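Local coordinates for extracellular solute-binding protein family 1 (Arthrobacter chlorophenolicus, PDB 4R2F) that probably captures glucose-containing sugars for an ABC-type importer and holds the disaccharide laminaribiose in its cleft, at residues L153-F165 with W266-V280. Residues are numbered along the deposited sequence; the frame is centred on the assembly and turned at random.
Sequences LDIRPLWYRKSLF and WKDSKAAYGMLTLGV. With BGC (beta-D-glucopyranose), chain B; BGC (beta-D-glucopyranose), chain C.
W159 and G274 form the hydrogen-bonded pair of an antiparallel ladder between strands 158-161 and 273-275, part of one lobe's sheet in a two-lobed periplasmic-binding-protein fold. L158 and Y273 lie on one sheet face, where L158 CD1 comes 3.4 Å from Y273 OH; the W159 indole lies on the other. With CG anti to its carbonyl carbon (chi1 -68°), the indole reaches V280, whose CG2 sits over the five-membered ring, 3.4 Å from its centroid, a CH-pi contact. W159 NE1 gives T277 O a short but bent, weak bond (2.8 Å, 122°). Packing here is tight and buried.

Toward the sugar, R156 grips D154 end-on, NH1 to OD1 and NH2 to OD2, both 2.8 Å, from above the carboxylate plane, while its CB lies against M275 CG. D154 OD2 accepts O2 of both glucose units, and H207 bonds R156 NE. Cutting R156 back to an alanine would probably leave D154 without its charged mate, less firmly fixed for the sugar, and H207 without the NE partner.

The far end is looser: S269 is partly exposed, K267 exposed, and water 3 donates to S163 OG but meets S269 OG weakly. Beside them R161, buried and salt-bridged to D286 and D290, bends at chi3 (-90°) and lays its guanidinium under S269 OG, 3.0 Å off the plane, while NH1 points almost straight at W266 O, 2.9 Å away.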
loop_
_atom_site.group_PDB
_atom_site.type_symbol
_atom_site.label_atom_id
_atom_site.label_comp_id
_atom_site.label_asym_id
_atom_site.label_seq_id
_atom_site.Cartn_x
_atom_site.Cartn_y
_atom_site.Cartn_z
ATOM N N LEU A 153 -4.117 7.129 -2.091
ATOM C CA LEU A 153 -2.701 6.963 -2.045
ATOM C C LEU A 153 -2.325 6.317 -0.738
ATOM O O LEU A 153 -2.451 6.914 0.325
ATOM C CB LEU A 153 -1.991 8.298 -2.194
ATOM C CG LEU A 153 -2.176 9.033 -3.523
ATOM C CD1 LEU A 153 -1.821 10.510 -3.366
ATOM C CD2 LEU A 153 -1.348 8.364 -4.595
ATOM N N ASP A 154 -1.838 5.091 -0.817
ATOM C CA ASP A 154 -1.586 4.317 0.396
ATOM C C ASP A 154 -0.110 4.449 0.683
ATOM O O ASP A 154 0.717 3.808 0.049
ATOM C CB ASP A 154 -2.009 2.869 0.185
ATOM C CG ASP A 154 -1.860 2.001 1.438
ATOM O OD1 ASP A 154 -1.696 2.527 2.557
ATOM O OD2 ASP A 154 -1.884 0.768 1.277
ATOM N N ILE A 155 0.194 5.298 1.647
ATOM C CA ILE A 155 1.544 5.657 2.040
ATOM C C ILE A 155 1.950 4.902 3.319
ATOM O O ILE A 155 1.088 4.428 4.051
ATOM C CB ILE A 155 1.626 7.198 2.258
ATOM C CG1 ILE A 155 3.076 7.696 2.214
ATOM C CG2 ILE A 155 0.936 7.620 3.539
ATOM C CD1 ILE A 155 3.198 9.166 1.885
ATOM N N ARG A 156 3.254 4.803 3.561
ATOM C CA ARG A 156 3.846 3.939 4.594
ATOM C C ARG A 156 4.618 4.744 5.642
ATOM O O ARG A 156 5.845 4.838 5.594
ATOM C CB ARG A 156 4.765 2.896 3.943
ATOM C CG ARG A 156 4.001 1.844 3.148
ATOM C CD ARG A 156 3.409 0.779 4.068
ATOM N NE ARG A 156 2.422 -0.040 3.372
ATOM C CZ ARG A 156 1.185 0.339 3.084
ATOM N NH1 ARG A 156 0.713 1.496 3.520
ATOM N NH2 ARG A 156 0.383 -0.484 2.427
ATOM N N PRO A 157 3.891 5.331 6.606
ATOM C CA PRO A 157 4.574 6.109 7.610
ATOM C C PRO A 157 5.171 5.230 8.695
ATOM O O PRO A 157 4.740 4.100 8.906
ATOM C CB PRO A 157 3.466 7.006 8.201
ATOM C CG PRO A 157 2.203 6.653 7.474
ATOM C CD PRO A 157 2.438 5.321 6.819
ATOM N N LEU A 158 6.151 5.787 9.382
ATOM C CA LEU A 158 6.669 5.214 10.604
ATOM C C LEU A 158 5.856 5.790 11.769
ATOM O O LEU A 158 5.402 6.945 11.711
ATOM C CB LEU A 158 8.144 5.533 10.741
ATOM C CG LEU A 158 9.036 4.868 9.683
ATOM C CD1 LEU A 158 10.394 5.536 9.621
ATOM C CD2 LEU A 158 9.208 3.386 9.956
ATOM N N TRP A 159 5.613 4.952 12.764
ATOM C CA TRP A 159 4.815 5.297 13.937
ATOM C C TRP A 159 5.579 4.886 15.163
ATOM O O TRP A 159 6.416 3.979 15.084
ATOM C CB TRP A 159 3.468 4.540 13.939
ATOM C CG TRP A 159 2.549 4.966 12.861
ATOM C CD1 TRP A 159 2.593 4.573 11.571
ATOM C CD2 TRP A 159 1.457 5.898 12.963
ATOM N NE1 TRP A 159 1.604 5.194 10.855
ATOM C CE2 TRP A 159 0.891 6.012 11.685
ATOM C CE3 TRP A 159 0.899 6.630 14.015
ATOM C CZ2 TRP A 159 -0.208 6.836 11.416
ATOM C CZ3 TRP A 159 -0.186 7.451 13.751
ATOM C CH2 TRP A 159 -0.736 7.540 12.464
ATOM N N TYR A 160 5.248 5.514 16.297
ATOM C CA TYR A 160 5.813 5.136 17.575
ATOM C C TYR A 160 4.817 5.321 18.686
ATOM O O TYR A 160 3.837 6.059 18.557
ATOM C CB TYR A 160 7.099 5.916 17.885
ATOM C CG TYR A 160 6.945 7.379 18.274
ATOM C CD1 TYR A 160 6.624 8.350 17.326
ATOM C CD2 TYR A 160 7.213 7.806 19.568
ATOM C CE1 TYR A 160 6.510 9.696 17.670
ATOM C CE2 TYR A 160 7.110 9.151 19.925
ATOM C CZ TYR A 160 6.768 10.102 18.975
ATOM O OH TYR A 160 6.662 11.431 19.334
ATOM N N ARG A 161 5.071 4.636 19.786
ATOM C CA ARG A 161 4.260 4.799 20.968
ATOM C C ARG A 161 5.112 5.538 22.002
ATOM O O ARG A 161 6.131 5.034 22.475
ATOM C CB ARG A 161 3.772 3.444 21.460
ATOM C CG ARG A 161 2.839 3.509 22.647
ATOM C CD ARG A 161 2.380 2.113 23.057
ATOM N NE ARG A 161 1.141 1.636 22.408
ATOM C CZ ARG A 161 -0.107 2.002 22.740
ATOM N NH1 ARG A 161 -1.159 1.479 22.124
ATOM N NH2 ARG A 161 -0.322 2.906 23.676
ATOM N N LYS A 162 4.696 6.746 22.332
ATOM C CA LYS A 162 5.474 7.609 23.251
ATOM C C LYS A 162 5.796 6.954 24.595
ATOM O O LYS A 162 6.923 7.040 25.073
ATOM C CB LYS A 162 4.736 8.900 23.531
ATOM C CG LYS A 162 4.378 9.707 22.299
ATOM C CD LYS A 162 3.702 11.024 22.672
ATOM C CE LYS A 162 2.468 10.807 23.526
ATOM N NZ LYS A 162 1.469 11.860 23.260
ATOM N N SER A 163 4.819 6.269 25.184
ATOM C CA SER A 163 5.022 5.657 26.505
ATOM C C SER A 163 6.149 4.639 26.482
ATOM O O SER A 163 6.870 4.480 27.453
ATOM C CB SER A 163 3.726 5.006 27.009
ATOM O OG SER A 163 3.210 4.069 26.063
ATOM N N LEU A 164 6.328 3.957 25.361
ATOM C CA LEU A 164 7.321 2.897 25.307
ATOM C C LEU A 164 8.710 3.426 25.066
ATOM O O LEU A 164 9.698 2.809 25.480
ATOM C CB LEU A 164 6.951 1.862 24.225
ATOM C CG LEU A 164 5.712 1.049 24.596
ATOM C CD1 LEU A 164 5.342 0.054 23.512
ATOM C CD2 LEU A 164 5.940 0.323 25.915
ATOM N N PHE A 165 8.795 4.558 24.382
ATOM C CA PHE A 165 10.074 5.228 24.208
ATOM C C PHE A 165 10.494 5.852 25.535
ATOM O O PHE A 165 11.656 5.805 25.897
ATOM C CB PHE A 165 10.006 6.259 23.081
ATOM C CG PHE A 165 10.291 5.663 21.740
ATOM C CD1 PHE A 165 9.344 4.843 21.112
ATOM C CD2 PHE A 165 11.534 5.830 21.147
ATOM C CE1 PHE A 165 9.630 4.249 19.896
ATOM C CE2 PHE A 165 11.823 5.229 19.936
ATOM C CZ PHE A 165 10.871 4.451 19.304
ATOM N N TRP A 266 0.202 -3.270 18.168
ATOM C CA TRP A 266 0.062 -1.841 18.294
ATOM C C TRP A 266 -0.965 -1.458 19.364
ATOM O O TRP A 266 -0.677 -0.650 20.225
ATOM C CB TRP A 266 -0.304 -1.236 16.940
ATOM C CG TRP A 266 0.909 -1.042 16.076
ATOM C CD1 TRP A 266 1.260 -1.758 14.961
ATOM C CD2 TRP A 266 1.959 -0.077 16.280
ATOM N NE1 TRP A 266 2.450 -1.289 14.460
ATOM C CE2 TRP A 266 2.900 -0.257 15.253
ATOM C CE3 TRP A 266 2.186 0.926 17.230
ATOM C CZ2 TRP A 266 4.065 0.524 15.155
ATOM C CZ3 TRP A 266 3.340 1.708 17.121
ATOM C CH2 TRP A 266 4.245 1.518 16.076
ATOM N N LYS A 267 -2.141 -2.072 19.332
ATOM C CA LYS A 267 -3.193 -1.749 20.287
ATOM C C LYS A 267 -2.777 -2.039 21.731
ATOM O O LYS A 267 -3.023 -1.245 22.612
ATOM C CB LYS A 267 -4.467 -2.528 19.966
ATOM C CG LYS A 267 -5.674 -2.065 20.777
ATOM C CD LYS A 267 -6.838 -3.029 20.672
ATOM C CE LYS A 267 -7.927 -2.607 21.639
ATOM N NZ LYS A 267 -9.064 -3.550 21.573
ATOM N N ASP A 268 -2.101 -3.159 21.953
ATOM C CA ASP A 268 -1.780 -3.632 23.299
ATOM C C ASP A 268 -0.391 -3.247 23.819
ATOM O O ASP A 268 0.105 -3.861 24.749
ATOM C CB ASP A 268 -1.988 -5.157 23.343
ATOM C CG ASP A 268 -3.407 -5.562 22.918
ATOM O OD1 ASP A 268 -4.353 -4.779 23.127
ATOM O OD2 ASP A 268 -3.594 -6.644 22.345
ATOM N N SER A 269 0.232 -2.215 23.245
ATOM C CA SER A 269 1.496 -1.657 23.764
ATOM C C SER A 269 2.623 -2.661 23.778
ATOM O O SER A 269 3.461 -2.657 24.678
ATOM C CB SER A 269 1.324 -1.000 25.151
ATOM O OG SER A 269 0.376 0.048 25.048
ATOM N N LYS A 270 2.642 -3.504 22.752
ATOM C CA LYS A 270 3.758 -4.409 22.519
ATOM C C LYS A 270 4.712 -3.762 21.468
ATOM O O LYS A 270 5.932 -3.838 21.602
ATOM C CB LYS A 270 3.241 -5.783 22.087
ATOM C CG LYS A 270 3.738 -6.927 22.950
ATOM C CD LYS A 270 5.235 -7.142 22.789
ATOM C CE LYS A 270 5.733 -8.171 23.787
ATOM N NZ LYS A 270 7.099 -8.631 23.425
ATOM N N ALA A 271 4.149 -3.106 20.454
ATOM C CA ALA A 271 4.939 -2.507 19.378
ATOM C C ALA A 271 5.327 -1.098 19.769
ATOM O O ALA A 271 4.451 -0.295 20.040
ATOM C CB ALA A 271 4.115 -2.475 18.092
ATOM N N ALA A 272 6.615 -0.775 19.756
ATOM C CA ALA A 272 7.063 0.585 20.056
ATOM C C ALA A 272 7.276 1.432 18.808
ATOM O O ALA A 272 7.177 2.643 18.879
ATOM C CB ALA A 272 8.347 0.570 20.868
ATOM N N TYR A 273 7.602 0.806 17.686
ATOM C CA TYR A 273 8.032 1.542 16.507
ATOM C C TYR A 273 7.864 0.641 15.300
ATOM O O TYR A 273 7.953 -0.580 15.421
ATOM C CB TYR A 273 9.478 1.996 16.696
ATOM C CG TYR A 273 10.056 2.915 15.633
ATOM C CD1 TYR A 273 9.862 4.288 15.687
ATOM C CD2 TYR A 273 10.839 2.413 14.606
ATOM C CE1 TYR A 273 10.404 5.135 14.718
ATOM C CE2 TYR A 273 11.380 3.249 13.630
ATOM C CZ TYR A 273 11.165 4.610 13.696
ATOM O OH TYR A 273 11.718 5.436 12.759
ATOM N N GLY A 274 7.532 1.221 14.157
ATOM C CA GLY A 274 7.437 0.460 12.927
ATOM C C GLY A 274 6.731 1.153 11.781
ATOM O O GLY A 274 6.199 2.237 11.932
ATOM N N MET A 275 6.693 0.484 10.638
ATOM C CA MET A 275 6.125 1.039 9.424
ATOM C C MET A 275 4.726 0.486 9.270
ATOM O O MET A 275 4.527 -0.707 9.327
ATOM C CB MET A 275 6.977 0.638 8.210
ATOM C CG MET A 275 6.486 1.124 6.852
ATOM S SD MET A 275 7.122 0.221 5.423
ATOM C CE MET A 275 6.296 -1.334 5.633
ATOM N N LEU A 276 3.749 1.363 9.118
ATOM C CA LEU A 276 2.401 0.914 8.835
ATOM C C LEU A 276 1.683 1.786 7.799
ATOM O O LEU A 276 2.140 1.930 6.679
ATOM C CB LEU A 276 1.596 0.736 10.125
ATOM C CG LEU A 276 0.423 -0.245 10.075
ATOM C CD1 LEU A 276 0.717 -1.407 9.151
ATOM C CD2 LEU A 276 0.031 -0.741 11.452
ATOM N N THR A 277 0.560 2.363 8.195
ATOM C CA THR A 277 -0.311 3.092 7.296
ATOM C C THR A 277 -0.765 4.385 7.922
ATOM O O THR A 277 -0.549 4.625 9.090
ATOM C CB THR A 277 -1.581 2.297 6.961
ATOM O OG1 THR A 277 -2.424 2.239 8.112
ATOM C CG2 THR A 277 -1.242 0.901 6.509
ATOM N N LEU A 278 -1.393 5.227 7.124
ATOM C CA LEU A 278 -2.098 6.366 7.663
ATOM C C LEU A 278 -3.239 5.861 8.547
ATOM O O LEU A 278 -3.847 4.847 8.251
ATOM C CB LEU A 278 -2.653 7.216 6.532
ATOM C CG LEU A 278 -3.428 8.460 6.941
ATOM C CD1 LEU A 278 -3.345 9.525 5.873
ATOM C CD2 LEU A 278 -4.872 8.121 7.254
ATOM N N GLY A 279 -3.498 6.564 9.642
ATOM C CA GLY A 279 -4.642 6.277 10.531
ATOM C C GLY A 279 -4.482 5.093 11.450
ATOM O O GLY A 279 -5.458 4.473 11.824
ATOM N N VAL A 280 -3.258 4.796 11.861
ATOM C CA VAL A 280 -3.037 3.644 12.716
ATOM C C VAL A 280 -3.873 3.629 14.015
ATOM O O VAL A 280 -4.431 2.597 14.342
ATOM C CB VAL A 280 -1.536 3.481 13.061
ATOM C CG1 VAL A 280 -1.319 2.507 14.217
ATOM C CG2 VAL A 280 -0.740 3.031 11.841
HETATM C C2 BGC B . -2.987 -2.014 2.989
HETATM C C3 BGC B . -2.678 -2.981 1.835
HETATM C C4 BGC B . -2.162 -4.305 2.414
HETATM C C5 BGC B . -3.150 -4.848 3.480
HETATM C C6 BGC B . -2.740 -6.210 4.054
HETATM C C1 BGC B . -3.906 -2.696 4.018
HETATM O O1 BGC B . -4.132 -1.847 5.143
HETATM O O2 BGC B . -3.584 -0.816 2.463
HETATM O O3 BGC B . -1.755 -2.323 0.926
HETATM O O4 BGC B . -1.981 -5.328 1.427
HETATM O O5 BGC B . -3.244 -3.886 4.495
HETATM O O6 BGC B . -1.407 -6.139 4.564
HETATM C C2 BGC C . -1.472 -1.571 -1.313
HETATM C C3 BGC C . -1.723 -2.037 -2.748
HETATM C C4 BGC C . -0.918 -3.298 -3.030
HETATM C C5 BGC C . -1.235 -4.364 -1.990
HETATM C C6 BGC C . -0.356 -5.611 -2.159
HETATM C C1 BGC C . -1.915 -2.715 -0.418
HETATM O O2 BGC C . -2.202 -0.385 -1.024
HETATM O O3 BGC C . -1.366 -1.012 -3.675
HETATM O O4 BGC C . -1.282 -3.826 -4.299
HETATM O O5 BGC C . -1.057 -3.840 -0.670
HETATM O O6 BGC C . 1.046 -5.326 -1.957
HETATM O O HOH W 1 -1.768 4.902 4.172
HETATM O O HOH W 2 1.823 -0.314 20.970
HETATM O O HOH W 3 2.255 1.726 27.104
#